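Metallophosphoesterase (Clostridium thermocellum, PDB 4J6O) probably removes 2',3' phosphates from broken RNA ends as the manganese-dependent, calcineurin-like phosphatase domain of the bacterial Pnkp-Hen1 RNA repair system. Local coordinates at residues A[21-26]-A[225-230]; A[27-32]-A[244-249]. One frame throughout, in Å; residues are numbered along the deposited sequence.

Contact 1 (A[21-26]-A[225-230]); sequences HGCYDE and TGCVFG. With MN (manganese (II) ion), chain J.
The manganese site of this calcineurin-like phosphatase begins here, in the Asp-x-His motif of Asp-19 and His-21, and Val-228 from the loop 225-230 packs against the histidine that binds the metal. NE2 of His-21 reaches the manganese at 2.3 Å, in a coordination shell that also includes Asp-19, Asp-65 and a water. The other ring nitrogen, ND1, hydrogen-bonds to the carbonyl O of Val-67, which fixes the ring's rotation and turns NE2 to the metal. Val-228 crosses His-21 at about a right angle: its CG1 lies 3.8 Å from His-21 CB, while its CG2 comes to 3.5 Å from the carbonyl O of His-21. CG1 also sits over one face of the Phe-229 ring. Further along, at the N-cap of the helix, SG of Cys-23 lies 3.7 Å from Val-228 CB. Cys-227, with SG anti to its backbone N (chi1 -175°), carries its own SG to within 3.7 Å of Glu-26 CG. No hydrogen bond crosses this buried contact. It packs the loop leading into helix 24-33, and the helix's first turn, against the loop between strands 220-222 and 232-238, while Tyr-24 touches helix 73-86.

Contact 2 (A[27-32]-A[244-249]); sequences LKMLLE and VDVKAL
Val-246 pushes its two methyl groups against helix 27-32, and each finds a different partner; the residue is modelled in two conformers, and these methyl contacts belong to the one described. CG2 packs against the helix backbone, 3.6 Å from Leu-30 CA and 3.8 Å from Leu-30 CB. CG1 turns to Met-29, whose terminal CE approaches it at 3.8 Å; the two side chains cross at about a right angle. The methionine is bent at its last torsion (chi3 79°), which carries CE round to the valine while SD lies 4.0 Å from CD2 of Leu-249. Leu-30 serves the other end of the strand. Its CG stands anti to the backbone N (chi1 177°), and CD1 reaches CG1 of Val-244 at 3.9 Å and lies near the carbonyl O of the same residue.

Behind this layer, backbone hydrogen bonds join Val-244 to Ala-235 and Val-246 to Leu-233, holding the strand at the edge of its sheet. Leu-233 also touches Leu-30, so the helix packs on both strands of the hairpin. The segment axes approach to 7.9 Å and run roughly antiparallel, at 148°. On the helix surface, Lys-28 NZ forms a 2.9 Å salt bridge with Glu-32 OE2, on the syn side but tilted out of the carboxylate plane. Lys-33 reaches across from the helix to the carbonyl of Asp-245.

Side chain meets side chain through apolar groups alone, and no hydrogen bond crosses between the segments. Cohesion therefore comes from burying Leu-30 and Val-246, whereas Met-29 and Leu-249 form an exposed margin.

The two contacts have centres about 9 Å apart and share helix 24-33: contact 1 takes the loop leading into it and its first turn, contact 2 the turns that follow. Along the chain their segments alternate, 21-26 and 27-32 coming early, 225-230 and 244-249 some two hundred residues later. Strand 232-238 leads from the late loop into the hairpin with strand 242-247, both in the five-stranded mixed sheet. The two contacts also meet directly, since Glu-26 OE2 accepts a probable hydrogen bond from Leu-249 N. One helix thus packs at its start against the loop beside the manganese ligand His-21 and further along against the edge strand 242-247.

Contact 1 (A[21-26]-A[225-230])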
loop_
_atom_site.group_PDB
_atom_site.type_symbol
_atom_site.label_atom_id
_atom_site.label_comp_id
_atom_site.label_asym_id
_atom_site.label_seq_id
_atom_site.Cartn_x
_atom_site.Cartn_y
_atom_site.Cartn_z
ATOM N N HIS A 21 1.525 6.167 -4.258
ATOM C CA HIS A 21 2.553 6.615 -5.205
ATOM C C HIS A 21 2.642 8.164 -5.222
ATOM O O HIS A 21 2.573 8.809 -6.280
ATOM C CB HIS A 21 2.255 6.076 -6.607
ATOM C CG HIS A 21 2.553 4.623 -6.750
ATOM N ND1 HIS A 21 3.800 4.103 -6.464
ATOM C CD2 HIS A 21 1.796 3.587 -7.173
ATOM C CE1 HIS A 21 3.779 2.798 -6.644
ATOM N NE2 HIS A 21 2.582 2.459 -7.094
ATOM N N GLY A 22 2.800 8.742 -4.043
ATOM C CA GLY A 22 3.130 10.157 -3.938
ATOM C C GLY A 22 1.969 11.110 -4.137
ATOM O O GLY A 22 2.179 12.301 -4.205
ATOM N N CYS A 23 0.758 10.571 -4.267
ATOM C CA CYS A 23 -0.389 11.434 -4.542
ATOM C C CYS A 23 -0.996 12.000 -3.225
ATOM O O CYS A 23 -2.100 11.624 -2.840
ATOM C CB CYS A 23 -1.427 10.677 -5.303
ATOM S SG CYS A 23 -0.829 10.314 -7.025
ATOM N N TYR A 24 -0.245 12.846 -2.568
ATOM C CA TYR A 24 -0.705 13.428 -1.317
ATOM C C TYR A 24 -2.055 14.153 -1.430
ATOM O O TYR A 24 -2.893 14.022 -0.520
ATOM C CB TYR A 24 0.347 14.395 -0.761
ATOM C CG TYR A 24 -0.122 15.084 0.496
ATOM C CD1 TYR A 24 0.004 14.453 1.713
ATOM C CD2 TYR A 24 -0.736 16.302 0.436
ATOM C CE1 TYR A 24 -0.434 15.067 2.867
ATOM C CE2 TYR A 24 -1.191 16.922 1.599
ATOM C CZ TYR A 24 -1.036 16.277 2.801
ATOM O OH TYR A 24 -1.477 16.885 3.973
ATOM N N ASP A 25 -2.278 14.940 -2.498
ATOM C CA ASP A 25 -3.482 15.782 -2.530
ATOM C C ASP A 25 -4.703 14.872 -2.494
ATOM O O ASP A 25 -5.704 15.152 -1.766
ATOM C CB ASP A 25 -3.510 16.671 -3.777
ATOM C CG ASP A 25 -2.449 17.748 -3.764
ATOM O OD1 ASP A 25 -1.945 18.083 -2.675
ATOM O OD2 ASP A 25 -2.144 18.279 -4.884
ATOM N N GLU A 26 -4.606 13.776 -3.243
ATOM C CA GLU A 26 -5.735 12.866 -3.385
ATOM C C GLU A 26 -5.897 12.077 -2.096
ATOM O O GLU A 26 -7.001 11.766 -1.704
ATOM C CB GLU A 26 -5.536 11.866 -4.522
ATOM C CG GLU A 26 -5.682 12.479 -5.947
ATOM C CD GLU A 26 -4.478 13.254 -6.403
ATOM O OE1 GLU A 26 -3.425 13.298 -5.732
ATOM O OE2 GLU A 26 -4.581 13.863 -7.493
ATOM N N THR A 225 -6.700 1.408 -8.077
ATOM C CA THR A 225 -7.394 1.994 -9.224
ATOM C C THR A 225 -6.517 3.035 -9.883
ATOM O O THR A 225 -7.014 3.904 -10.591
ATOM C CB THR A 225 -8.748 2.548 -8.770
ATOM O OG1 THR A 225 -8.610 3.236 -7.510
ATOM C CG2 THR A 225 -9.688 1.355 -8.580
ATOM N N GLY A 226 -5.201 2.912 -9.688
ATOM C CA GLY A 226 -4.212 3.660 -10.450
ATOM C C GLY A 226 -4.287 5.169 -10.342
ATOM O O GLY A 226 -4.186 5.900 -11.331
ATOM N N CYS A 227 -4.365 5.644 -9.092
ATOM C CA CYS A 227 -4.447 7.088 -8.855
ATOM C C CYS A 227 -3.347 7.856 -9.580
ATOM O O CYS A 227 -3.610 8.839 -10.286
ATOM C CB CYS A 227 -4.350 7.314 -7.350
ATOM S SG CYS A 227 -4.597 9.056 -6.941
ATOM N N VAL A 228 -2.110 7.418 -9.418
ATOM C CA VAL A 228 -1.052 8.208 -9.999
ATOM C C VAL A 228 -0.997 8.251 -11.527
ATOM O O VAL A 228 -0.429 9.189 -12.097
ATOM C CB VAL A 228 0.318 7.730 -9.411
ATOM C CG1 VAL A 228 0.741 6.364 -10.034
ATOM C CG2 VAL A 228 1.420 8.786 -9.619
ATOM N N PHE A 229 -1.683 7.287 -12.150
ATOM C CA PHE A 229 -1.783 7.183 -13.601
ATOM C C PHE A 229 -2.950 7.978 -14.170
ATOM O O PHE A 229 -3.306 7.814 -15.335
ATOM C CB PHE A 229 -1.905 5.707 -13.996
ATOM C CG PHE A 229 -0.804 4.867 -13.469
ATOM C CD1 PHE A 229 0.505 5.120 -13.874
ATOM C CD2 PHE A 229 -1.027 3.854 -12.529
ATOM C CE1 PHE A 229 1.549 4.305 -13.384
ATOM C CE2 PHE A 229 0.036 3.043 -12.006
ATOM C CZ PHE A 229 1.336 3.294 -12.464
ATOM N N GLY A 230 -3.591 8.827 -13.338
ATOM C CA GLY A 230 -4.764 9.585 -13.776
ATOM C C GLY A 230 -6.082 8.826 -13.516
ATOM O O GLY A 230 -7.147 9.166 -14.062
HETATM MN MN MN J . 1.976 0.253 -7.213
HETATM O O HOH W 1 0.377 0.775 -8.795
#

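Contact 2 (A[27-32]-A[244-249])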
loop_
_atom_site.group_PDB
_atom_site.type_symbol
_atom_site.label_atom_id
_atom_site.label_comp_id
_atom_site.label_asym_id
_atom_site.label_seq_id
_atom_site.Cartn_x
_atom_site.Cartn_y
_atom_site.Cartn_z
ATOM N N LEU A 27 -4.779 11.712 -1.503
ATOM C CA LEU A 27 -4.815 11.048 -0.176
ATOM C C LEU A 27 -5.519 11.920 0.872
ATOM O O LEU A 27 -6.363 11.425 1.610
ATOM C CB LEU A 27 -3.387 10.656 0.261
ATOM C CG LEU A 27 -3.342 10.030 1.659
ATOM C CD1 LEU A 27 -4.254 8.800 1.801
ATOM C CD2 LEU A 27 -1.870 9.696 2.026
ATOM N N LYS A 28 -5.168 13.200 0.913
ATOM C CA LYS A 28 -5.789 14.097 1.872
ATOM C C LYS A 28 -7.276 14.195 1.588
ATOM O O LYS A 28 -8.086 14.108 2.526
ATOM C CB LYS A 28 -5.118 15.447 1.806
ATOM C CG LYS A 28 -5.759 16.528 2.692
ATOM C CD LYS A 28 -5.053 17.849 2.534
ATOM C CE LYS A 28 -5.516 18.842 3.619
ATOM N NZ LYS A 28 -6.860 19.326 3.269
ATOM N N MET A 29 -7.645 14.363 0.304
ATOM C CA MET A 29 -9.058 14.408 -0.088
ATOM C C MET A 29 -9.811 13.145 0.340
ATOM O O MET A 29 -10.922 13.232 0.890
ATOM C CB MET A 29 -9.200 14.646 -1.615
ATOM C CG MET A 29 -8.827 16.028 -2.066
ATOM S SD MET A 29 -8.653 16.071 -3.880
ATOM C CE MET A 29 -10.402 16.152 -4.335
ATOM N N LEU A 30 -9.180 11.974 0.127
ATOM C CA LEU A 30 -9.859 10.728 0.402
ATOM C C LEU A 30 -10.053 10.557 1.918
ATOM O O LEU A 30 -11.110 10.141 2.401
ATOM C CB LEU A 30 -9.055 9.544 -0.200
ATOM C CG LEU A 30 -9.633 8.178 0.099
ATOM C CD1 LEU A 30 -11.066 8.021 -0.419
ATOM C CD2 LEU A 30 -8.703 7.188 -0.646
ATOM N N LEU A 31 -9.005 10.824 2.681
ATOM C CA LEU A 31 -9.133 10.731 4.149
ATOM C C LEU A 31 -10.225 11.671 4.656
ATOM O O LEU A 31 -11.050 11.290 5.507
ATOM C CB LEU A 31 -7.783 11.028 4.801
ATOM C CG LEU A 31 -6.664 9.955 4.666
ATOM C CD1 LEU A 31 -5.304 10.460 5.109
ATOM C CD2 LEU A 31 -7.033 8.665 5.395
ATOM N N GLU A 32 -10.251 12.888 4.128
ATOM C CA GLU A 32 -11.253 13.857 4.613
ATOM C C GLU A 32 -12.645 13.386 4.251
ATOM O O GLU A 32 -13.593 13.495 5.047
ATOM C CB GLU A 32 -10.936 15.260 4.102
ATOM C CG GLU A 32 -9.690 15.791 4.781
ATOM C CD GLU A 32 -9.182 17.116 4.272
ATOM O OE1 GLU A 32 -9.402 17.466 3.100
ATOM O OE2 GLU A 32 -8.533 17.799 5.062
ATOM N N VAL A 244 -15.200 3.862 -1.551
ATOM C CA VAL A 244 -15.147 5.336 -1.561
ATOM C C VAL A 244 -13.918 5.732 -2.359
ATOM O O VAL A 244 -12.862 5.126 -2.185
ATOM C CB VAL A 244 -15.035 5.928 -0.155
ATOM C CG1 VAL A 244 -14.891 7.462 -0.189
ATOM C CG2 VAL A 244 -16.293 5.523 0.670
ATOM N N ASP A 245 -14.045 6.685 -3.259
ATOM C CA ASP A 245 -12.874 7.045 -4.082
ATOM C C ASP A 245 -12.786 8.527 -4.389
ATOM O O ASP A 245 -13.756 9.269 -4.248
ATOM C CB ASP A 245 -12.767 6.160 -5.336
ATOM C CG ASP A 245 -13.986 6.238 -6.248
ATOM O OD1 ASP A 245 -14.477 7.362 -6.481
ATOM O OD2 ASP A 245 -14.409 5.174 -6.774
ATOM N N VAL A 246 -11.572 8.959 -4.726
ATOM C CA VAL A 246 -11.331 10.328 -5.168
ATOM C C VAL A 246 -10.625 10.259 -6.515
ATOM O O VAL A 246 -9.617 9.579 -6.668
ATOM C CB VAL A 246 -10.401 11.068 -4.226
ATOM C CG1 VAL A 246 -9.957 12.374 -4.831
ATOM C CG2 VAL A 246 -11.109 11.324 -2.871
ATOM N N LYS A 247 -11.129 10.990 -7.483
ATOM C CA LYS A 247 -10.497 11.007 -8.800
ATOM C C LYS A 247 -9.171 11.752 -8.741
ATOM O O LYS A 247 -9.024 12.748 -8.051
ATOM C CB LYS A 247 -11.424 11.729 -9.804
ATOM C CG LYS A 247 -11.104 11.426 -11.255
ATOM C CD LYS A 247 -11.470 9.984 -11.585
ATOM C CE LYS A 247 -11.136 9.662 -13.023
ATOM N NZ LYS A 247 -9.696 9.883 -13.221
ATOM N N ALA A 248 -8.170 11.265 -9.479
ATOM C CA ALA A 248 -6.929 12.012 -9.559
ATOM C C ALA A 248 -7.159 13.395 -10.125
ATOM O O ALA A 248 -7.911 13.533 -11.092
ATOM C CB ALA A 248 -5.927 11.258 -10.489
ATOM N N LEU A 249 -6.399 14.367 -9.631
ATOM C CA LEU A 249 -6.530 15.760 -10.052
ATOM C C LEU A 249 -5.908 16.004 -11.416
ATOM O O LEU A 249 -6.324 16.890 -12.163
ATOM C CB LEU A 249 -5.861 16.658 -9.012
ATOM C CG LEU A 249 -6.490 16.667 -7.625
ATOM C CD1 LEU A 249 -5.609 17.450 -6.653
ATOM C CD2 LEU A 249 -7.895 17.244 -7.649
#